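Long-range contact in COG0546: Predicted phosphatases (Streptococcus pneumoniae, PDB 2AH5), which is of unknown function but, as a haloacid dehalogenase-like protein, is probably a phosphatase that hydrolyses phosphate esters: residues T2-T14 / L152-D166. Sequence-based numbering, arbitrary orientation.
Sequences TSITAIFFDLDGT and LAPEQAIIIGDTKFD
D10 and D166 bring two carboxylates together: OD2 of D10 lies 2.7 Å from OD2 of D166. The two carboxylate planes stand almost perpendicular, 89° apart. A water donates to D10 OD2 and also bonds T163 OG1. T163 is the N-cap of the helix that carries D166, and the two residues form a capping box. D162 adds a third carboxylate. Its OD1 accepts from T14 OG1 at 3.0 Å, from above the carboxylate plane, while its OD2 takes the backbone NH of F184. D10, D12 and T14 fit the DxDx(T/V) signature of haloacid dehalogenase-like enzymes, so this acidic strand end is probably the active site.

Behind it, strands 6-9 and 157-161 run parallel. F8 is gripped at both backbone polar atoms: its N donates to I158 O and its O accepts from I160 N, each at 2.8 Å. D10 N continues the ladder to I160 O. At the other end, Q156 O takes two donors, T5 N and A6 N.

The side chains pack on both faces. On one, A157 CB sits over a face of the F8 ring, 4.1 Å from its centroid, and L152 CD1 touches A6 CB. On the other, CG1 of I160 is anti to the carbonyl carbon (chi1 -60°) and the chain runs on extended, so CD1 meets both I7 CG2 and F9 CE2, the latter at 3.6 Å.

The two strands are central in a six-stranded parallel sheet of Rossmann-like type. Strand 102-106 flanks 6-9, strand 176-180 flanks 157-161, and helix 139-149 packs on F8, L152 and A157.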
ATOM      1  N   THR A   2      -8.173 -19.723 -11.202  1.00 38.92           N
ATOM      2  CA  THR A   2      -7.605 -20.289 -12.433  1.00 35.97           C
ATOM      3  C   THR A   2      -7.396 -19.267 -13.564  1.00 33.55           C
ATOM      4  O   THR A   2      -6.451 -19.386 -14.335  1.00 33.55           O
ATOM      5  CB  THR A   2      -8.390 -21.545 -12.914  1.00 36.16           C
ATOM      6  OG1 THR A   2      -9.747 -21.185 -13.200  1.00 37.17           O
ATOM      7  CG2 THR A   2      -8.386 -22.635 -11.824  1.00 35.58           C
ATOM      8  N   SER A   3      -8.237 -18.243 -13.653  1.00 30.81           N
ATOM      9  CA  SER A   3      -8.010 -17.246 -14.702  1.00 28.27           C
ATOM     10  C   SER A   3      -6.927 -16.222 -14.325  1.00 25.48           C
ATOM     11  O   SER A   3      -6.447 -15.484 -15.179  1.00 24.15           O
ATOM     12  CB  SER A   3      -9.311 -16.560 -15.131  1.00 29.46           C
ATOM     13  OG  SER A   3      -9.616 -15.493 -14.257  1.00 31.14           O
ATOM     14  N   ILE A   4      -6.531 -16.187 -13.051  1.00 22.59           N
ATOM     15  CA  ILE A   4      -5.483 -15.240 -12.626  1.00 20.25           C
ATOM     16  C   ILE A   4      -4.153 -15.671 -13.241  1.00 18.93           C
ATOM     17  O   ILE A   4      -3.756 -16.845 -13.149  1.00 18.20           O
ATOM     18  CB  ILE A   4      -5.354 -15.148 -11.079  1.00 20.17           C
ATOM     19  CG1 ILE A   4      -6.622 -14.545 -10.459  1.00 19.40           C
ATOM     20  CG2 ILE A   4      -4.115 -14.326 -10.668  1.00 19.15           C
ATOM     21  CD1 ILE A   4      -6.802 -14.894  -9.014  1.00 22.87           C
ATOM     22  N   THR A   5      -3.486 -14.722 -13.895  1.00 17.87           N
ATOM     23  CA  THR A   5      -2.125 -14.928 -14.408  1.00 17.90           C
ATOM     24  C   THR A   5      -1.088 -13.946 -13.831  1.00 17.01           C
ATOM     25  O   THR A   5       0.113 -14.086 -14.088  1.00 18.06           O
ATOM     26  CB  THR A   5      -2.041 -14.838 -15.949  1.00 18.44           C
ATOM     27  OG1 THR A   5      -2.322 -13.498 -16.371  1.00 19.58           O
ATOM     28  CG2 THR A   5      -3.015 -15.806 -16.633  1.00 20.42           C
ATOM     29  N   ALA A   6      -1.549 -12.969 -13.053  1.00 15.76           N
ATOM     30  CA  ALA A   6      -0.692 -11.898 -12.547  1.00 14.43           C
ATOM     31  C   ALA A   6      -1.193 -11.469 -11.170  1.00 12.97           C
ATOM     32  O   ALA A   6      -2.405 -11.429 -10.920  1.00 13.38           O
ATOM     33  CB  ALA A   6      -0.707 -10.729 -13.492  1.00 14.27           C
ATOM     34  N   ILE A   7      -0.256 -11.181 -10.283  1.00 12.78           N
ATOM     35  CA  ILE A   7      -0.592 -10.823  -8.911  1.00 12.64           C
ATOM     36  C   ILE A   7      -0.058  -9.424  -8.573  1.00 12.84           C
ATOM     37  O   ILE A   7       1.139  -9.147  -8.768  1.00 12.22           O
ATOM     38  CB  ILE A   7      -0.054 -11.860  -7.896  1.00 12.17           C
ATOM     39  CG1 ILE A   7      -0.548 -13.284  -8.233  1.00 11.46           C
ATOM     40  CG2 ILE A   7      -0.452 -11.441  -6.484  1.00 14.09           C
ATOM     41  CD1 ILE A   7      -0.092 -14.366  -7.219  1.00 13.45           C
ATOM     42  N   PHE A   8      -0.960  -8.537  -8.120  1.00 11.76           N
ATOM     43  CA  PHE A   8      -0.618  -7.156  -7.738  1.00 12.37           C
ATOM     44  C   PHE A   8      -0.573  -7.052  -6.205  1.00 12.21           C
ATOM     45  O   PHE A   8      -1.453  -7.577  -5.526  1.00 12.60           O
ATOM     46  CB  PHE A   8      -1.679  -6.152  -8.237  1.00 12.29           C
ATOM     47  CG  PHE A   8      -1.828  -6.078  -9.741  1.00 11.07           C
ATOM     48  CD1 PHE A   8      -0.909  -6.687 -10.602  1.00 12.20           C
ATOM     49  CD2 PHE A   8      -2.877  -5.324 -10.290  1.00 12.45           C
ATOM     50  CE1 PHE A   8      -1.048  -6.581 -11.997  1.00 12.26           C
ATOM     51  CE2 PHE A   8      -3.014  -5.198 -11.688  1.00 14.29           C
ATOM     52  CZ  PHE A   8      -2.116  -5.829 -12.535  1.00 13.19           C
ATOM     53  N   PHE A   9       0.388  -6.298  -5.680  1.00 12.61           N
ATOM     54  CA  PHE A   9       0.516  -6.116  -4.245  1.00 12.51           C
ATOM     55  C   PHE A   9       0.472  -4.633  -3.890  1.00 12.63           C
ATOM     56  O   PHE A   9       1.113  -3.828  -4.577  1.00 12.60           O
ATOM     57  CB  PHE A   9       1.864  -6.629  -3.797  1.00 13.52           C
ATOM     58  CG  PHE A   9       1.969  -8.111  -3.784  1.00 13.63           C
ATOM     59  CD1 PHE A   9       2.331  -8.784  -4.931  1.00 16.76           C
ATOM     60  CD2 PHE A   9       1.726  -8.815  -2.621  1.00 16.01           C
ATOM     61  CE1 PHE A   9       2.452 -10.170  -4.918  1.00 17.49           C
ATOM     62  CE2 PHE A   9       1.866 -10.218  -2.595  1.00 17.96           C
ATOM     63  CZ  PHE A   9       2.217 -10.869  -3.751  1.00 16.17           C
ATOM     64  N   ASP A  10      -0.272  -4.264  -2.845  1.00 12.79           N
ATOM     65  CA  ASP A  10      -0.049  -2.961  -2.178  1.00 14.00           C
ATOM     66  C   ASP A  10       1.331  -3.078  -1.477  1.00 14.09           C
ATOM     67  O   ASP A  10       1.824  -4.181  -1.271  1.00 14.02           O
ATOM     68  CB  ASP A  10      -1.162  -2.649  -1.142  1.00 14.06           C
ATOM     69  CG  ASP A  10      -1.282  -1.136  -0.825  1.00 18.18           C
ATOM     70  OD1 ASP A  10      -0.429  -0.325  -1.261  1.00 21.35           O
ATOM     71  OD2 ASP A  10      -2.250  -0.745  -0.125  1.00 23.03           O
ATOM     72  N   LEU A  11       1.946  -1.956  -1.119  1.00 14.67           N
ATOM     73  CA  LEU A  11       3.314  -1.937  -0.562  1.00 14.09           C
ATOM     74  C   LEU A  11       3.213  -1.731   0.933  1.00 15.07           C
ATOM     75  O   LEU A  11       3.308  -2.681   1.678  1.00 14.25           O
ATOM     76  CB  LEU A  11       4.162  -0.819  -1.202  1.00 15.01           C
ATOM     77  CG  LEU A  11       5.641  -0.734  -0.802  1.00 15.45           C
ATOM     78  CD1 LEU A  11       6.363  -2.066  -1.014  1.00 16.51           C
ATOM     79  CD2 LEU A  11       6.332   0.382  -1.616  1.00 15.41           C
ATOM     80  N   ASP A  12       3.019  -0.481   1.362  1.00 14.68           N
ATOM     81  CA  ASP A  12       2.822  -0.151   2.777  1.00 15.90           C
ATOM     82  C   ASP A  12       1.628  -0.891   3.345  1.00 15.41           C
ATOM     83  O   ASP A  12       0.581  -0.937   2.721  1.00 17.36           O
ATOM     84  CB  ASP A  12       2.554   1.343   2.947  1.00 16.48           C
ATOM     85  CG  ASP A  12       3.653   2.173   2.420  1.00 20.29           C
ATOM     86  OD1 ASP A  12       4.619   2.367   3.158  1.00 22.18           O
ATOM     87  OD2 ASP A  12       3.576   2.607   1.246  1.00 26.06           O
ATOM     88  N   GLY A  13       1.783  -1.472   4.523  1.00 15.12           N
ATOM     89  CA  GLY A  13       0.680  -2.133   5.198  1.00 14.82           C
ATOM     90  C   GLY A  13       0.368  -3.522   4.691  1.00 14.36           C
ATOM     91  O   GLY A  13      -0.463  -4.201   5.256  1.00 14.53           O
ATOM     92  N   THR A  14       1.048  -3.945   3.628  1.00 13.51           N
ATOM     93  CA  THR A  14       0.839  -5.274   3.065  1.00 13.13           C
ATOM     94  C   THR A  14       2.173  -6.044   3.027  1.00 13.16           C
ATOM     95  O   THR A  14       2.362  -7.016   3.767  1.00 13.68           O
ATOM     96  CB  THR A  14       0.198  -5.152   1.653  1.00 13.56           C
ATOM     97  OG1 THR A  14      -1.114  -4.591   1.776  1.00 15.79           O
ATOM     98  CG2 THR A  14       0.112  -6.499   0.976  1.00 13.05           C
ATOM     99  N   LEU A 152      -2.847  -7.145 -19.837  1.00 15.91           N
ATOM    100  CA  LEU A 152      -3.717  -8.008 -19.041  1.00 16.76           C
ATOM    101  C   LEU A 152      -5.142  -7.504 -19.064  1.00 16.55           C
ATOM    102  O   LEU A 152      -5.385  -6.295 -18.906  1.00 17.49           O
ATOM    103  CB  LEU A 152      -3.246  -8.020 -17.572  1.00 16.73           C
ATOM    104  CG  LEU A 152      -1.865  -8.574 -17.244  1.00 16.80           C
ATOM    105  CD1 LEU A 152      -1.429  -8.108 -15.850  1.00 16.99           C
ATOM    106  CD2 LEU A 152      -1.931 -10.116 -17.310  1.00 17.36           C
ATOM    107  N   ALA A 153      -6.078  -8.439 -19.199  1.00 17.09           N
ATOM    108  CA  ALA A 153      -7.508  -8.183 -18.930  1.00 18.16           C
ATOM    109  C   ALA A 153      -7.724  -8.222 -17.422  1.00 17.68           C
ATOM    110  O   ALA A 153      -7.021  -8.942 -16.723  1.00 17.05           O
ATOM    111  CB  ALA A 153      -8.377  -9.210 -19.600  1.00 17.94           C
ATOM    112  N   PRO A 154      -8.671  -7.424 -16.916  1.00 18.89           N
ATOM    113  CA  PRO A 154      -8.828  -7.339 -15.458  1.00 19.39           C
ATOM    114  C   PRO A 154      -9.070  -8.710 -14.793  1.00 20.16           C
ATOM    115  O   PRO A 154      -8.618  -8.959 -13.674  1.00 20.38           O
ATOM    116  CB  PRO A 154     -10.049  -6.443 -15.301  1.00 19.09           C
ATOM    117  CG  PRO A 154     -10.110  -5.650 -16.537  1.00 20.37           C
ATOM    118  CD  PRO A 154      -9.627  -6.555 -17.618  1.00 19.24           C
ATOM    119  N   GLU A 155      -9.741  -9.601 -15.521  1.00 21.19           N
ATOM    120  CA  GLU A 155     -10.059 -10.940 -15.053  1.00 21.37           C
ATOM    121  C   GLU A 155      -8.806 -11.768 -14.710  1.00 20.21           C
ATOM    122  O   GLU A 155      -8.863 -12.714 -13.910  1.00 20.48           O
ATOM    123  CB  GLU A 155     -10.921 -11.633 -16.113  1.00 22.15           C
ATOM    124  CG  GLU A 155     -12.305 -10.958 -16.351  1.00 26.11           C
ATOM    125  CD  GLU A 155     -12.292  -9.592 -17.115  1.00 29.23           C
ATOM    126  OE1 GLU A 155     -11.420  -9.301 -17.950  1.00 27.79           O
ATOM    127  OE2 GLU A 155     -13.206  -8.788 -16.877  1.00 35.26           O
ATOM    128  N   GLN A 156      -7.667 -11.384 -15.289  1.00 18.20           N
ATOM    129  CA  GLN A 156      -6.419 -12.098 -15.100  1.00 17.03           C
ATOM    130  C   GLN A 156      -5.590 -11.600 -13.909  1.00 16.45           C
ATOM    131  O   GLN A 156      -4.504 -12.143 -13.668  1.00 15.88           O
ATOM    132  CB  GLN A 156      -5.519 -11.980 -16.329  1.00 17.83           C
ATOM    133  CG  GLN A 156      -6.008 -12.597 -17.614  1.00 20.14           C
ATOM    134  CD  GLN A 156      -5.014 -12.257 -18.720  1.00 22.85           C
ATOM    135  OE1 GLN A 156      -5.205 -11.289 -19.446  1.00 19.26           O
ATOM    136  NE2 GLN A 156      -3.903 -12.990 -18.776  1.00 22.69           N
ATOM    137  N   ALA A 157      -6.059 -10.562 -13.201  1.00 14.91           N
ATOM    138  CA  ALA A 157      -5.286 -10.027 -12.080  1.00 14.64           C
ATOM    139  C   ALA A 157      -6.039 -10.109 -10.734  1.00 14.87           C
ATOM    140  O   ALA A 157      -7.272 -10.240 -10.695  1.00 15.70           O
ATOM    141  CB  ALA A 157      -4.847  -8.586 -12.367  1.00 15.15           C
ATOM    142  N   ILE A 158      -5.276 -10.023  -9.649  1.00 13.67           N
ATOM    143  CA  ILE A 158      -5.828  -9.927  -8.299  1.00 13.46           C
ATOM    144  C   ILE A 158      -4.917  -8.963  -7.560  1.00 12.61           C
ATOM    145  O   ILE A 158      -3.711  -8.930  -7.816  1.00 12.83           O
ATOM    146  CB  ILE A 158      -5.916 -11.334  -7.601  1.00 13.44           C
ATOM    147  CG1 ILE A 158      -6.560 -11.254  -6.197  1.00 12.86           C
ATOM    148  CG2 ILE A 158      -4.567 -12.048  -7.536  1.00 14.10           C
ATOM    149  CD1 ILE A 158      -7.097 -12.638  -5.736  1.00 13.45           C
ATOM    150  N   ILE A 159      -5.484  -8.141  -6.683  1.00 12.75           N
ATOM    151  CA  ILE A 159      -4.657  -7.297  -5.798  1.00 12.71           C
ATOM    152  C   ILE A 159      -4.719  -7.849  -4.370  1.00 12.55           C
ATOM    153  O   ILE A 159      -5.805  -8.232  -3.862  1.00 12.61           O
ATOM    154  CB  ILE A 159      -5.053  -5.802  -5.868  1.00 12.69           C
ATOM    155  CG1 ILE A 159      -4.072  -4.938  -5.063  1.00 12.48           C
ATOM    156  CG2 ILE A 159      -6.542  -5.599  -5.427  1.00 12.02           C
ATOM    157  CD1 ILE A 159      -4.222  -3.436  -5.340  1.00 13.28           C
ATOM    158  N   ILE A 160      -3.541  -7.936  -3.754  1.00 11.51           N
ATOM    159  CA  ILE A 160      -3.391  -8.327  -2.372  1.00 11.91           C
ATOM    160  C   ILE A 160      -3.174  -7.023  -1.623  1.00 11.95           C
ATOM    161  O   ILE A 160      -2.178  -6.326  -1.868  1.00 10.41           O
ATOM    162  CB  ILE A 160      -2.163  -9.286  -2.226  1.00 12.08           C
ATOM    163  CG1 ILE A 160      -2.404 -10.541  -3.105  1.00 12.29           C
ATOM    164  CG2 ILE A 160      -1.837  -9.567  -0.719  1.00 12.08           C
ATOM    165  CD1 ILE A 160      -1.400 -11.709  -2.968  1.00 13.32           C
ATOM    166  N   GLY A 161      -4.117  -6.672  -0.751  1.00 11.64           N
ATOM    167  CA  GLY A 161      -4.073  -5.365  -0.097  1.00 12.70           C
ATOM    168  C   GLY A 161      -4.738  -5.302   1.263  1.00 13.66           C
ATOM    169  O   GLY A 161      -5.536  -6.187   1.608  1.00 13.29           O
ATOM    170  N   ASP A 162      -4.397  -4.254   2.025  1.00 13.61           N
ATOM    171  CA  ASP A 162      -4.831  -4.103   3.406  1.00 14.68           C
ATOM    172  C   ASP A 162      -5.848  -2.989   3.672  1.00 14.56           C
ATOM    173  O   ASP A 162      -6.259  -2.838   4.813  1.00 15.06           O
ATOM    174  CB  ASP A 162      -3.628  -3.920   4.355  1.00 14.80           C
ATOM    175  CG  ASP A 162      -2.900  -2.595   4.139  1.00 15.99           C
ATOM    176  OD1 ASP A 162      -2.576  -2.276   2.979  1.00 18.59           O
ATOM    177  OD2 ASP A 162      -2.688  -1.862   5.134  1.00 19.50           O
ATOM    178  N   THR A 163      -6.254  -2.228   2.655  1.00 14.09           N
ATOM    179  CA  THR A 163      -7.165  -1.087   2.865  1.00 14.55           C
ATOM    180  C   THR A 163      -8.409  -1.052   1.975  1.00 14.51           C
ATOM    181  O   THR A 163      -8.466  -1.686   0.900  1.00 13.84           O
ATOM    182  CB  THR A 163      -6.445   0.278   2.652  1.00 14.52           C
ATOM    183  OG1 THR A 163      -6.200   0.473   1.255  1.00 15.41           O
ATOM    184  CG2 THR A 163      -5.135   0.387   3.436  1.00 16.63           C
ATOM    185  N   LYS A 164      -9.375  -0.232   2.402  1.00 14.21           N
ATOM    186  CA  LYS A 164     -10.574   0.038   1.616  1.00 15.56           C
ATOM    187  C   LYS A 164     -10.216   0.605   0.243  1.00 14.66           C
ATOM    188  O   LYS A 164     -10.923   0.367  -0.739  1.00 15.24           O
ATOM    189  CB  LYS A 164     -11.502   1.003   2.379  1.00 16.48           C
ATOM    190  CG  LYS A 164     -10.860   2.333   2.699  1.00 19.44           C
ATOM    191  CD  LYS A 164     -11.618   3.103   3.777  1.00 25.88           C
ATOM    192  CE  LYS A 164     -12.788   3.857   3.178  1.00 30.08           C
ATOM    193  NZ  LYS A 164     -13.139   5.086   3.985  1.00 33.42           N
ATOM    194  N   PHE A 165      -9.121   1.362   0.165  1.00 14.67           N
ATOM    195  CA  PHE A 165      -8.685   1.917  -1.135  1.00 15.60           C
ATOM    196  C   PHE A 165      -8.279   0.823  -2.133  1.00 15.34           C
ATOM    197  O   PHE A 165      -8.569   0.924  -3.314  1.00 15.01           O
ATOM    198  CB  PHE A 165      -7.569   2.944  -0.926  1.00 16.77           C
ATOM    199  CG  PHE A 165      -7.933   4.014   0.068  1.00 17.27           C
ATOM    200  CD1 PHE A 165      -8.611   5.148  -0.344  1.00 20.35           C
ATOM    201  CD2 PHE A 165      -7.606   3.876   1.416  1.00 19.57           C
ATOM    202  CE1 PHE A 165      -8.964   6.153   0.584  1.00 20.93           C
ATOM    203  CE2 PHE A 165      -7.951   4.863   2.342  1.00 21.33           C
ATOM    204  CZ  PHE A 165      -8.644   5.994   1.917  1.00 20.36           C
ATOM    205  N   ASP A 166      -7.636  -0.231  -1.633  1.00 14.09           N
ATOM    206  CA  ASP A 166      -7.289  -1.398  -2.451  1.00 13.91           C
ATOM    207  C   ASP A 166      -8.562  -2.116  -2.885  1.00 14.01           C
ATOM    208  O   ASP A 166      -8.669  -2.538  -4.013  1.00 14.07           O
ATOM    209  CB  ASP A 166      -6.443  -2.389  -1.630  1.00 12.63           C
ATOM    210  CG  ASP A 166      -5.042  -1.857  -1.330  1.00 16.10           C
ATOM    211  OD1 ASP A 166      -4.468  -1.156  -2.189  1.00 19.60           O
ATOM    212  OD2 ASP A 166      -4.541  -2.088  -0.216  1.00 17.78           O
TER
HETATM  213  O   HOH W   1      -3.936   1.417   0.088  1.00 26.96           O